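Local coordinates for protein GDSL-like Lipase (Parabacteroides distasonis, PDB 3P94) that probably hydrolyses ester bonds of lipid substrates as a serine hydrolase of the SGNH (GDSL-like lipase) clan, possibly acting as a lysophospholipase, at residues Asn24-Gly29 with Lys76-Leu81; Glu61-Phe66 with Val104-Leu109; Ala82-Ile87 with Asp138-Leu143; Phe119-Pro124 with Val159-Ala164; Tyr126-Arg131 with Asp179-Thr184. One frame throughout, in Å; residues are numbered along the deposited sequence. Where two conformers were deposited one is given.

Interaction 1: Asn24-Gly29 with Lys76-Leu81; sequences NVVFMG and KAVVIL
V79 lies over one face of the F27 ring, the two side chains alongside each other and pointing the same way, and its three side-chain carbons each find a partner on strand 25-29. CB sits over the centre of the ring, 4.0 Å from its centroid and only 4° off the ring normal, a CH-pi contact. From there the side chain forks. CG1, placed anti to the backbone N (chi1 171°), reaches forward over the CD2-CE2 side and ends 3.9 Å from F27 CE2. CG2 leans back over CE1 and meets V25 CG1 at 3.6 Å. The valine thus bridges V25 and F27, two residues apart on the same face. On the other face V78 CG2 packs beside the CB of M28, a selenomethionine whose chain then bends away from strand 77-81.

The backbones are bonded in parallel register. V26 N donates to A77 O, V26 O accepts from V79 N at 2.8 Å, V79 O receives M28 N at 2.8 Å, and M28 O accepts from L81 N. At the start, N24 O takes two donors, K76 N at 2.8 Å and A77 N at 3.3 Å, while the side-chain ND2 of N24 hydrogen-bonds to the backbone O of N48. Helix 185-202 packs on F27 and V79, and helix 59-71 on M28 and V78. Parallel strands sandwiched between helices in this way are characteristic of the flavodoxin-like alpha/beta/alpha fold of SGNH hydrolases.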
# COMPACT_ATOMS: atom_id res chain seq x y z
N ASN A 24 -1.80 17.05 0.53
CA ASN A 24 -2.81 16.56 1.46
C ASN A 24 -2.48 15.12 1.92
O ASN A 24 -1.92 14.94 3.00
CB ASN A 24 -4.19 16.66 0.82
CG ASN A 24 -5.33 16.16 1.67
OD1 ASN A 24 -5.36 16.30 2.88
ND2 ASN A 24 -6.32 15.57 1.03
N VAL A 25 -2.83 14.11 1.10
CA VAL A 25 -2.60 12.70 1.42
C VAL A 25 -1.97 12.02 0.22
O VAL A 25 -2.46 12.14 -0.90
CB VAL A 25 -3.91 11.95 1.84
CG1 VAL A 25 -3.63 10.48 2.14
CG2 VAL A 25 -4.61 12.62 3.02
N VAL A 26 -0.89 11.28 0.47
CA VAL A 26 -0.20 10.52 -0.54
C VAL A 26 -0.54 9.04 -0.34
O VAL A 26 -0.51 8.56 0.79
CB VAL A 26 1.33 10.80 -0.49
CG1 VAL A 26 2.12 9.77 -1.30
CG2 VAL A 26 1.64 12.22 -0.96
N PHE A 27 -0.91 8.34 -1.42
CA PHE A 27 -1.17 6.90 -1.38
C PHE A 27 0.08 6.19 -1.90
O PHE A 27 0.41 6.30 -3.09
CB PHE A 27 -2.42 6.52 -2.22
CG PHE A 27 -3.75 6.68 -1.51
CD1 PHE A 27 -4.16 7.92 -1.04
CD2 PHE A 27 -4.61 5.60 -1.34
CE1 PHE A 27 -5.38 8.07 -0.38
CE2 PHE A 27 -5.84 5.75 -0.71
CZ PHE A 27 -6.22 6.98 -0.24
N MSE A 28 0.79 5.53 -0.99
CA MSE A 28 2.02 4.78 -1.28
C MSE A 28 1.62 3.30 -1.42
O MSE A 28 0.91 2.75 -0.56
CB MSE A 28 3.04 5.03 -0.13
CG MSE A 28 4.32 4.21 -0.19
SE MSE A 28 5.23 4.28 -1.94
CE MSE A 28 5.32 6.09 -2.23
N GLY A 29 2.03 2.69 -2.52
CA GLY A 29 1.69 1.29 -2.74
C GLY A 29 2.27 0.62 -3.96
O GLY A 29 3.16 1.13 -4.65
N LYS A 76 0.15 15.83 4.67
CA LYS A 76 -0.39 15.76 6.03
C LYS A 76 -0.32 14.31 6.50
O LYS A 76 0.02 14.03 7.65
CB LYS A 76 -1.84 16.27 6.08
CG LYS A 76 -2.00 17.76 5.82
CD LYS A 76 -3.46 18.17 5.92
CE LYS A 76 -3.62 19.66 5.78
NZ LYS A 76 -4.97 20.10 6.22
N ALA A 77 -0.61 13.37 5.57
CA ALA A 77 -0.59 11.94 5.86
C ALA A 77 -0.16 11.11 4.66
O ALA A 77 -0.20 11.58 3.52
CB ALA A 77 -1.98 11.49 6.31
N VAL A 78 0.25 9.87 4.92
CA VAL A 78 0.60 8.89 3.89
C VAL A 78 -0.22 7.61 4.19
O VAL A 78 -0.30 7.17 5.34
CB VAL A 78 2.13 8.61 3.74
CG1 VAL A 78 2.77 8.11 5.06
CG2 VAL A 78 2.42 7.66 2.57
N VAL A 79 -0.86 7.07 3.15
CA VAL A 79 -1.65 5.85 3.23
C VAL A 79 -0.76 4.77 2.65
O VAL A 79 -0.38 4.87 1.48
CB VAL A 79 -3.02 5.99 2.51
CG1 VAL A 79 -3.74 4.65 2.41
CG2 VAL A 79 -3.90 7.01 3.23
N ILE A 80 -0.35 3.79 3.48
CA ILE A 80 0.55 2.75 3.00
C ILE A 80 -0.17 1.40 2.88
O ILE A 80 -0.69 0.89 3.87
CB ILE A 80 1.83 2.62 3.90
CG1 ILE A 80 2.60 3.96 4.00
CG2 ILE A 80 2.75 1.47 3.41
CD1 ILE A 80 3.67 4.03 5.15
N LEU A 81 -0.15 0.82 1.68
CA LEU A 81 -0.67 -0.50 1.40
C LEU A 81 0.44 -1.24 0.67
O LEU A 81 0.68 -1.00 -0.50
CB LEU A 81 -1.99 -0.48 0.61
CG LEU A 81 -2.54 -1.86 0.15
CD1 LEU A 81 -2.83 -2.78 1.33
CD2 LEU A 81 -3.79 -1.67 -0.68

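Interaction 2: Glu61-Phe66 with Val104-Leu109; sequences EMLVRF and VSMAEL
M106 and F66 make the aromatic part of this helix-helix contact. M106, a selenomethionine, lays its CB over one face of the F66 ring, displaced toward the rim, with the CB 4.1 Å from the centroid and 21° off the normal. Its SE stands obliquely to the same ring at 4.7 Å from the centroid, a Met-aromatic contact. F66 chi1 (-153°) swings the ring away from the backbone N, across to the facing helix, until CE2 comes within 3.5 Å of M106 O.

Aliphatic contacts lie beside this pair. L63 uses one methyl, CD1, as a hub: it touches L109 CD1 at 3.7 Å, the CB of S105 at 3.8 Å, and M106 CG. Farther along, the CE of M106 reaches the CB of M62 at 3.9 Å, and L109 CB lies 4.2 Å from F66 CD2 as the two side chains pass in opposite directions. No hydrogen bond joins the two segments, so hydrophobic and ring contacts hold them together.

The helical segments run nearly parallel, their axes 15° apart and 9.8 Å at closest approach. Helix 59-71 also rests on strand 23-29 through M62 and R65 against M28, while helix 96-112 leans with V104, A107 and E108 on Y150 of helix 137-153.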
# COMPACT_ATOMS: atom_id res chain seq x y z
N GLU A 61 11.69 -1.42 -2.39
CA GLU A 61 11.71 -0.30 -3.36
C GLU A 61 10.98 0.89 -2.78
O GLU A 61 11.41 2.03 -2.95
CB GLU A 61 11.09 -0.68 -4.71
CG GLU A 61 11.87 -1.74 -5.47
CD GLU A 61 11.31 -3.15 -5.34
OE1 GLU A 61 10.60 -3.43 -4.34
OE2 GLU A 61 11.55 -3.96 -6.26
N MSE A 62 9.90 0.62 -2.07
CA MSE A 62 9.08 1.65 -1.47
C MSE A 62 9.84 2.43 -0.40
O MSE A 62 9.75 3.67 -0.39
CB MSE A 62 7.81 1.03 -0.90
CG MSE A 62 6.82 0.70 -1.97
SE MSE A 62 5.21 0.11 -1.11
CE MSE A 62 4.92 -1.48 -2.26
N LEU A 63 10.61 1.74 0.46
CA LEU A 63 11.42 2.42 1.49
C LEU A 63 12.46 3.35 0.83
O LEU A 63 12.68 4.47 1.30
CB LEU A 63 12.11 1.38 2.42
CG LEU A 63 13.09 1.93 3.48
CD1 LEU A 63 12.40 2.95 4.42
CD2 LEU A 63 13.71 0.81 4.29
N VAL A 64 13.06 2.91 -0.29
CA VAL A 64 14.06 3.70 -1.02
C VAL A 64 13.37 4.88 -1.79
O VAL A 64 13.88 5.99 -1.78
CB VAL A 64 14.90 2.79 -1.95
CG1 VAL A 64 15.74 3.60 -2.95
CG2 VAL A 64 15.81 1.89 -1.12
N ARG A 65 12.21 4.63 -2.40
CA ARG A 65 11.42 5.62 -3.15
C ARG A 65 10.69 6.63 -2.23
O ARG A 65 10.28 7.70 -2.69
CB ARG A 65 10.38 4.84 -3.99
CG ARG A 65 9.62 5.68 -4.98
CD ARG A 65 8.94 4.84 -6.02
NE ARG A 65 7.95 3.87 -5.50
CZ ARG A 65 6.66 4.13 -5.30
NH1 ARG A 65 6.19 5.36 -5.43
NH2 ARG A 65 5.83 3.15 -4.96
N PHE A 66 10.52 6.27 -0.94
CA PHE A 66 9.78 7.02 0.08
C PHE A 66 10.15 8.50 0.17
O PHE A 66 9.27 9.33 0.33
CB PHE A 66 9.96 6.37 1.47
CG PHE A 66 8.82 6.62 2.42
CD1 PHE A 66 7.61 5.93 2.29
CD2 PHE A 66 8.96 7.52 3.47
CE1 PHE A 66 6.55 6.16 3.17
CE2 PHE A 66 7.90 7.75 4.36
CZ PHE A 66 6.71 7.06 4.20
N VAL A 104 8.08 -0.47 9.22
CA VAL A 104 8.44 0.27 10.45
C VAL A 104 9.40 1.43 10.09
O VAL A 104 9.23 2.55 10.58
CB VAL A 104 9.04 -0.64 11.55
CG1 VAL A 104 9.53 0.16 12.76
CG2 VAL A 104 8.03 -1.70 11.99
N SER A 105 10.38 1.18 9.20
CA SER A 105 11.32 2.21 8.77
C SER A 105 10.59 3.32 8.00
O SER A 105 10.88 4.49 8.23
CB SER A 105 12.44 1.61 7.94
OG SER A 105 13.35 0.95 8.81
N MSE A 106 9.59 2.97 7.14
CA MSE A 106 8.77 3.98 6.44
C MSE A 106 7.98 4.82 7.47
O MSE A 106 7.96 6.05 7.37
CB MSE A 106 7.80 3.35 5.44
CG MSE A 106 8.49 2.78 4.19
SE MSE A 106 7.15 2.21 2.87
CE MSE A 106 7.48 0.31 2.96
N ALA A 107 7.38 4.16 8.49
CA ALA A 107 6.61 4.84 9.54
C ALA A 107 7.50 5.81 10.32
O ALA A 107 7.09 6.94 10.57
CB ALA A 107 5.98 3.82 10.49
N GLU A 108 8.73 5.39 10.65
CA GLU A 108 9.67 6.21 11.41
C GLU A 108 10.17 7.40 10.58
O GLU A 108 10.32 8.50 11.13
CB GLU A 108 10.83 5.37 11.94
CG GLU A 108 10.41 4.43 13.06
CD GLU A 108 11.50 3.67 13.79
OE1 GLU A 108 12.66 3.67 13.33
OE2 GLU A 108 11.19 3.07 14.84
N LEU A 109 10.39 7.22 9.27
CA LEU A 109 10.80 8.31 8.38
C LEU A 109 9.68 9.34 8.24
O LEU A 109 9.95 10.54 8.25
CB LEU A 109 11.22 7.79 6.98
CG LEU A 109 12.58 7.11 6.87
CD1 LEU A 109 12.76 6.51 5.49
CD2 LEU A 109 13.73 8.08 7.18

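Interaction 3: Ala82-Ile87 with Asp138-Leu143; sequences AGINDI and DKVIQL
The CG2 methyl of V140 is the bump of this contact, and I84 and I87, one helical turn apart, form the hollow that takes it. I84 CD1 touches that methyl at 3.6 Å and I87 CD1 at 3.8 Å, so the methyl sits in the notch between the two isoleucine tips. I84 gets there with a chi1 of -162°, which sends CG1 out on the far side of CB from its own amide, and then turns CD1 toward helix 137-153. I87 comes in at about a right angle to V140, and its CD1 also lies 3.9 Å from V140 N, close to the helix backbone.

I87 has a second prong. CG2 settles against the aliphatic part of K139, 4.0 Å from both CB and CD, while the ammonium end leads away, to the carbonyls of M134 and Q135.

At the other end L143 is the bump. Its CD2 fits over the bare CA of G83 at 4.2 Å, and also meets I87 CD1 at 4.2 Å. G83 is the N-cap of helix 84-87, and its O accepts the N-H of I87.

Short helix 84-87, just beyond strand 75-81, is thus seated on the early turns of helix 137-153. Helix 96-112 packs beside both through L96 on I87 and V99 on L143, while H162 of helix 161-165 lies against V140.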
# COMPACT_ATOMS: atom_id res chain seq x y z
N ALA A 82 1.17 -2.09 1.41
CA ALA A 82 2.36 -2.76 0.89
C ALA A 82 2.66 -4.07 1.61
O ALA A 82 2.26 -4.25 2.76
CB ALA A 82 3.56 -1.83 1.03
N GLY A 83 3.39 -4.95 0.93
CA GLY A 83 3.81 -6.23 1.50
C GLY A 83 3.45 -7.46 0.69
O GLY A 83 4.13 -8.48 0.83
N ILE A 84 2.37 -7.40 -0.13
CA ILE A 84 1.96 -8.57 -0.90
C ILE A 84 3.04 -9.01 -1.91
O ILE A 84 3.24 -10.22 -2.07
CB ILE A 84 0.55 -8.43 -1.57
CG1 ILE A 84 -0.02 -9.80 -1.97
CG2 ILE A 84 0.57 -7.50 -2.79
CD1 ILE A 84 -0.27 -10.79 -0.85
N ASN A 85 3.74 -8.07 -2.55
CA ASN A 85 4.76 -8.46 -3.53
C ASN A 85 6.02 -9.00 -2.83
O ASN A 85 6.73 -9.80 -3.42
CB ASN A 85 5.08 -7.33 -4.49
CG ASN A 85 3.89 -7.02 -5.38
OD1 ASN A 85 3.22 -7.90 -5.93
ND2 ASN A 85 3.60 -5.76 -5.51
N ASP A 86 6.23 -8.64 -1.55
CA ASP A 86 7.31 -9.22 -0.73
C ASP A 86 6.99 -10.69 -0.44
O ASP A 86 7.88 -11.53 -0.47
CB ASP A 86 7.45 -8.48 0.60
CG ASP A 86 7.83 -7.03 0.51
OD1 ASP A 86 6.97 -6.21 0.09
OD2 ASP A 86 8.98 -6.69 0.87
N ILE A 87 5.70 -10.99 -0.17
CA ILE A 87 5.20 -12.35 0.10
C ILE A 87 5.34 -13.18 -1.20
O ILE A 87 5.68 -14.36 -1.15
CB ILE A 87 3.75 -12.33 0.68
CG1 ILE A 87 3.75 -11.65 2.09
CG2 ILE A 87 3.13 -13.76 0.78
CD1 ILE A 87 2.36 -11.33 2.70
N ASP A 138 -2.07 -17.25 4.96
CA ASP A 138 -1.68 -17.13 6.38
C ASP A 138 -0.53 -16.16 6.59
O ASP A 138 -0.41 -15.62 7.69
CB ASP A 138 -1.31 -18.50 6.96
CG ASP A 138 -2.47 -19.47 7.06
OD1 ASP A 138 -3.64 -19.01 7.05
OD2 ASP A 138 -2.22 -20.68 7.21
N LYS A 139 0.31 -15.94 5.56
CA LYS A 139 1.43 -14.99 5.60
C LYS A 139 0.87 -13.57 5.66
O LYS A 139 1.34 -12.76 6.47
CB LYS A 139 2.37 -15.19 4.39
CG LYS A 139 3.09 -16.54 4.43
CD LYS A 139 3.71 -16.91 3.10
CE LYS A 139 4.32 -18.29 3.12
NZ LYS A 139 3.30 -19.35 2.98
N VAL A 140 -0.18 -13.30 4.85
CA VAL A 140 -0.90 -12.01 4.84
C VAL A 140 -1.48 -11.75 6.25
O VAL A 140 -1.32 -10.66 6.78
CB VAL A 140 -2.00 -11.99 3.76
CG1 VAL A 140 -2.96 -10.81 3.94
CG2 VAL A 140 -1.39 -11.98 2.36
N ILE A 141 -2.12 -12.78 6.86
CA ILE A 141 -2.73 -12.67 8.18
C ILE A 141 -1.64 -12.39 9.24
O ILE A 141 -1.86 -11.52 10.08
CB ILE A 141 -3.60 -13.92 8.52
CG1 ILE A 141 -4.93 -13.86 7.71
CG2 ILE A 141 -3.89 -14.06 10.03
CD1 ILE A 141 -5.54 -15.19 7.43
N GLN A 142 -0.48 -13.08 9.17
CA GLN A 142 0.61 -12.87 10.14
C GLN A 142 1.17 -11.44 10.04
O GLN A 142 1.32 -10.77 11.07
CB GLN A 142 1.74 -13.91 9.97
CG GLN A 142 2.93 -13.70 10.94
CD GLN A 142 2.53 -13.85 12.39
OE1 GLN A 142 2.47 -14.95 12.92
NE2 GLN A 142 2.22 -12.75 13.07
N LEU A 143 1.46 -10.99 8.81
CA LEU A 143 1.97 -9.64 8.57
C LEU A 143 0.98 -8.60 9.08
O LEU A 143 1.41 -7.66 9.74
CB LEU A 143 2.29 -9.42 7.08
CG LEU A 143 2.86 -8.03 6.67
CD1 LEU A 143 4.12 -7.64 7.49
CD2 LEU A 143 3.21 -8.03 5.20

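Interaction 4: Phe119-Pro124 with Val159-Ala164; sequences FCSVLP and VDYHSA
The last parallel strand pair of the sheet, and the helix start that follows it, are joined here through S121. V159 N donates to F119 O and S121 N donates to V159 O, both at 2.8 Å, pairing strand 157-159 with strand 116-120. The S121 OG then bridges to the next element: it lies between the backbone N and the carbonyl carbon (chi1 67°), accepts from H162 N at 2.9 Å, and gives a weak bond back to V159 O. D160 caps the same helix from within, its OD1 accepting from S163 N.

Both rings are also held by packing. P124 CG lies over one face of the H162 imidazole, 3.8 Å from its centroid, while V122 O meets the ring edge in plane. L123 CD1 touches Y161 CD2 at 3.5 Å, and C120 SG approaches the Y161 ring obliquely. The S121 hydroxyl thus attaches the start of helix 161-165 to the end of strand 116-120, while D160, as N-cap, satisfies the S163 amide.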
# COMPACT_ATOMS: atom_id res chain seq x y z
N PHE A 119 -1.75 3.04 8.10
CA PHE A 119 -1.39 1.71 7.62
C PHE A 119 -2.63 0.95 7.17
O PHE A 119 -3.66 0.99 7.85
CB PHE A 119 -0.67 0.90 8.72
CG PHE A 119 0.83 1.05 8.74
CD1 PHE A 119 1.60 0.68 7.64
CD2 PHE A 119 1.49 1.49 9.89
CE1 PHE A 119 2.99 0.82 7.66
CE2 PHE A 119 2.89 1.61 9.91
CZ PHE A 119 3.63 1.28 8.79
N CYS A 120 -2.51 0.24 6.04
CA CYS A 120 -3.59 -0.59 5.50
C CYS A 120 -3.25 -2.05 5.65
O CYS A 120 -2.12 -2.45 5.37
CB CYS A 120 -3.86 -0.26 4.04
SG CYS A 120 -4.33 1.46 3.74
N SER A 121 -4.26 -2.86 5.98
CA SER A 121 -4.14 -4.31 6.02
C SER A 121 -3.81 -4.79 4.63
O SER A 121 -4.44 -4.34 3.67
CB SER A 121 -5.48 -4.93 6.43
OG SER A 121 -6.46 -4.70 5.43
N VAL A 122 -2.85 -5.72 4.51
CA VAL A 122 -2.54 -6.34 3.22
C VAL A 122 -3.83 -7.07 2.82
O VAL A 122 -4.49 -7.67 3.68
CB VAL A 122 -1.29 -7.26 3.30
CG1 VAL A 122 -1.05 -7.98 1.97
CG2 VAL A 122 -0.05 -6.47 3.71
N LEU A 123 -4.24 -6.95 1.55
CA LEU A 123 -5.47 -7.57 1.07
C LEU A 123 -5.39 -9.11 1.14
O LEU A 123 -4.30 -9.68 1.04
CB LEU A 123 -5.79 -7.12 -0.36
CG LEU A 123 -6.80 -5.98 -0.52
CD1 LEU A 123 -6.39 -4.73 0.23
CD2 LEU A 123 -7.00 -5.64 -1.99
N PRO A 124 -6.55 -9.80 1.30
CA PRO A 124 -6.54 -11.27 1.26
C PRO A 124 -6.03 -11.77 -0.09
O PRO A 124 -6.24 -11.11 -1.11
CB PRO A 124 -8.02 -11.64 1.46
CG PRO A 124 -8.69 -10.43 1.95
CD PRO A 124 -7.93 -9.27 1.42
N VAL A 159 -6.25 0.58 8.71
CA VAL A 159 -7.36 0.43 7.76
C VAL A 159 -7.53 -1.06 7.49
O VAL A 159 -6.67 -1.67 6.84
CB VAL A 159 -7.09 1.26 6.47
CG1 VAL A 159 -8.15 1.00 5.40
CG2 VAL A 159 -7.01 2.74 6.77
N ASP A 160 -8.62 -1.65 8.00
CA ASP A 160 -8.85 -3.07 7.85
C ASP A 160 -9.67 -3.43 6.60
O ASP A 160 -10.86 -3.80 6.67
CB ASP A 160 -9.49 -3.66 9.12
CG ASP A 160 -9.43 -5.18 9.22
OD1 ASP A 160 -8.86 -5.83 8.31
OD2 ASP A 160 -9.92 -5.72 10.22
N TYR A 161 -8.99 -3.40 5.44
CA TYR A 161 -9.59 -3.85 4.19
C TYR A 161 -9.86 -5.35 4.23
O TYR A 161 -10.87 -5.81 3.71
CB TYR A 161 -8.64 -3.60 3.01
CG TYR A 161 -8.30 -2.18 2.64
CD1 TYR A 161 -9.29 -1.20 2.60
CD2 TYR A 161 -7.04 -1.84 2.18
CE1 TYR A 161 -9.01 0.09 2.17
CE2 TYR A 161 -6.74 -0.56 1.74
CZ TYR A 161 -7.73 0.41 1.73
OH TYR A 161 -7.43 1.67 1.30
N HIS A 162 -8.90 -6.11 4.80
CA HIS A 162 -8.85 -7.57 4.85
C HIS A 162 -10.12 -8.20 5.43
O HIS A 162 -10.70 -9.06 4.78
CB HIS A 162 -7.60 -8.05 5.64
CG HIS A 162 -7.31 -9.51 5.48
ND1 HIS A 162 -8.05 -10.47 6.15
CD2 HIS A 162 -6.38 -10.14 4.72
CE1 HIS A 162 -7.55 -11.64 5.78
NE2 HIS A 162 -6.54 -11.49 4.93
N SER A 163 -10.58 -7.77 6.63
CA SER A 163 -11.79 -8.33 7.24
C SER A 163 -13.05 -8.06 6.41
O SER A 163 -13.96 -8.89 6.37
CB SER A 163 -11.98 -7.80 8.66
OG SER A 163 -10.87 -8.16 9.47
N ALA A 164 -13.09 -6.90 5.72
CA ALA A 164 -14.22 -6.48 4.89
C ALA A 164 -14.28 -7.22 3.54
O ALA A 164 -15.34 -7.23 2.92
CB ALA A 164 -14.14 -4.99 4.64

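Interaction 5: Tyr126-Arg131 with Asp179-Thr184; sequences YDFPWR and DGVHPT
V181 packs against F128 and W130 at the close-fitting end of this loop-loop contact. Its CG2 meets F128 CD1 at 3.9 Å and D127 O at 3.4 Å. In the conformer given, CG1 lies at the indole edge, in its plane, 3.9 Å from W130 CH2, and W130 CZ3 comes within 3.7 Å of H182 CE1; a second conformer makes both less certain. P129 CG rests on D179 O at 3.5 Å.

D179 and H182 have the Asp-His geometry of a serine hydrolase triad, consistent with the SGNH family. D179 OD2 accepts from H182 ND1 through its syn lone pair, and H182 NE2 is hydrogen-bonded to S31 OG. D179 OD1 takes two more donors, H182 N on its syn side and V181 N from above the carboxylate plane. The V181 N bond makes an Asx turn, and all three bonds hold the carboxylate's rotation.

Toward Y126 the fit loosens. One water links D127 O to D179 O, at 2.7 and 2.8 Å; a second lies between Y126 N and G180 O, though its short approach to G180 O leaves that link doubtful. The Y126 ring leads away to a cation-pi contact with R169.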
# COMPACT_ATOMS: atom_id res chain seq x y z
N TYR A 126 -5.25 -15.86 -1.75
CA TYR A 126 -5.16 -17.31 -1.57
C TYR A 126 -4.04 -17.90 -2.41
O TYR A 126 -3.45 -18.91 -2.02
CB TYR A 126 -6.51 -17.96 -1.92
CG TYR A 126 -6.52 -19.46 -1.72
CD1 TYR A 126 -6.56 -20.02 -0.45
CD2 TYR A 126 -6.55 -20.33 -2.81
CE1 TYR A 126 -6.60 -21.39 -0.26
CE2 TYR A 126 -6.59 -21.71 -2.64
CZ TYR A 126 -6.61 -22.24 -1.36
OH TYR A 126 -6.65 -23.59 -1.18
N ASP A 127 -3.75 -17.29 -3.58
CA ASP A 127 -2.72 -17.76 -4.51
C ASP A 127 -2.31 -16.66 -5.48
O ASP A 127 -3.12 -15.77 -5.79
CB ASP A 127 -3.24 -18.99 -5.29
CG ASP A 127 -2.19 -19.71 -6.11
OD1 ASP A 127 -1.16 -20.12 -5.52
OD2 ASP A 127 -2.40 -19.88 -7.34
N PHE A 128 -1.06 -16.71 -5.95
CA PHE A 128 -0.53 -15.78 -6.94
C PHE A 128 -0.50 -16.49 -8.29
O PHE A 128 0.32 -17.39 -8.46
CB PHE A 128 0.87 -15.29 -6.56
CG PHE A 128 1.00 -14.66 -5.20
CD1 PHE A 128 0.26 -13.54 -4.87
CD2 PHE A 128 1.92 -15.15 -4.29
CE1 PHE A 128 0.40 -12.95 -3.63
CE2 PHE A 128 2.07 -14.55 -3.05
CZ PHE A 128 1.32 -13.44 -2.73
N PRO A 129 -1.39 -16.18 -9.24
CA PRO A 129 -1.36 -16.90 -10.53
C PRO A 129 0.01 -16.80 -11.24
O PRO A 129 0.42 -17.76 -11.89
CB PRO A 129 -2.46 -16.22 -11.34
CG PRO A 129 -3.38 -15.62 -10.31
CD PRO A 129 -2.46 -15.16 -9.22
N TRP A 130 0.70 -15.65 -11.05
CA TRP A 130 2.01 -15.32 -11.62
C TRP A 130 3.17 -15.99 -10.84
O TRP A 130 4.28 -16.09 -11.37
CB TRP A 130 2.22 -13.78 -11.71
CG TRP A 130 2.55 -13.08 -10.42
CD1 TRP A 130 3.79 -12.82 -9.92
CD2 TRP A 130 1.62 -12.48 -9.51
NE1 TRP A 130 3.70 -12.13 -8.73
CE2 TRP A 130 2.37 -11.90 -8.46
CE3 TRP A 130 0.22 -12.38 -9.46
CZ2 TRP A 130 1.77 -11.25 -7.37
CZ3 TRP A 130 -0.38 -11.73 -8.40
CH2 TRP A 130 0.39 -11.16 -7.37
N ARG A 131 2.92 -16.43 -9.59
CA ARG A 131 3.92 -17.11 -8.74
C ARG A 131 3.20 -18.26 -7.97
O ARG A 131 2.92 -18.13 -6.78
CB ARG A 131 4.61 -16.11 -7.80
CG ARG A 131 5.93 -16.62 -7.20
CD ARG A 131 7.16 -16.08 -7.92
NE ARG A 131 7.25 -14.62 -7.81
CZ ARG A 131 7.79 -13.83 -8.74
NH1 ARG A 131 8.31 -14.35 -9.84
NH2 ARG A 131 7.81 -12.52 -8.56
N ASP A 179 -8.00 -11.94 -10.46
CA ASP A 179 -6.90 -12.87 -10.24
C ASP A 179 -6.83 -13.37 -8.78
O ASP A 179 -5.90 -14.12 -8.43
CB ASP A 179 -5.55 -12.24 -10.66
CG ASP A 179 -5.12 -11.01 -9.86
OD1 ASP A 179 -5.97 -10.45 -9.12
OD2 ASP A 179 -3.96 -10.59 -10.00
N GLY A 180 -7.77 -12.92 -7.94
CA GLY A 180 -7.81 -13.26 -6.52
C GLY A 180 -6.82 -12.47 -5.66
O GLY A 180 -6.63 -12.81 -4.50
N VAL A 181 -6.16 -11.43 -6.23
CA VAL A 181 -5.17 -10.59 -5.54
C VAL A 181 -5.48 -9.08 -5.77
O VAL A 181 -5.48 -8.29 -4.82
CB VAL A 181 -3.69 -10.91 -5.98
CG1 VAL A 181 -2.68 -10.08 -5.18
CG2 VAL A 181 -3.37 -12.39 -5.84
N HIS A 182 -5.70 -8.70 -7.04
CA HIS A 182 -5.96 -7.31 -7.44
C HIS A 182 -7.44 -7.07 -7.62
O HIS A 182 -8.15 -7.84 -8.28
CB HIS A 182 -5.16 -6.97 -8.69
CG HIS A 182 -3.71 -7.19 -8.45
ND1 HIS A 182 -3.14 -8.42 -8.68
CD2 HIS A 182 -2.81 -6.39 -7.84
CE1 HIS A 182 -1.90 -8.33 -8.23
NE2 HIS A 182 -1.65 -7.11 -7.74
N PRO A 183 -7.94 -6.04 -6.94
CA PRO A 183 -9.39 -5.80 -6.95
C PRO A 183 -9.96 -5.33 -8.27
O PRO A 183 -9.28 -4.73 -9.10
CB PRO A 183 -9.60 -4.72 -5.87
CG PRO A 183 -8.28 -4.46 -5.27
CD PRO A 183 -7.22 -5.05 -6.11
N THR A 184 -11.24 -5.59 -8.44
CA THR A 184 -12.08 -5.08 -9.52
C THR A 184 -12.60 -3.73 -9.00
O THR A 184 -12.27 -3.36 -7.87
CB THR A 184 -13.22 -6.08 -9.78
OG1 THR A 184 -13.87 -6.31 -8.53
CG2 THR A 184 -12.72 -7.38 -10.41
O HOH W 1 -7.36 -14.99 -3.51
O HOH W 2 -5.60 -16.28 -6.73

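How the interactions relate
From the N terminus, interaction 1 joins the first strand to strand 75-81, closing a loop that contains helix 59-71. Interaction 2 starts inside that loop and crosses it, tying helix 59-71 to helix 96-112; M62 and R65 reach back to M28 and G29. Interaction 3 opens just after strand 75-81, brings in helix 137-153, and crosses interactions 2, 4 and 5. Interaction 4 extends the sheet from strand 116-120, the neighbour of strand 75-81, to the last strand. Interaction 5 crosses it in turn, with L123 against P183, and meets interaction 3 where F128 packs on I84 and I87, joining the putative triad loop to the core.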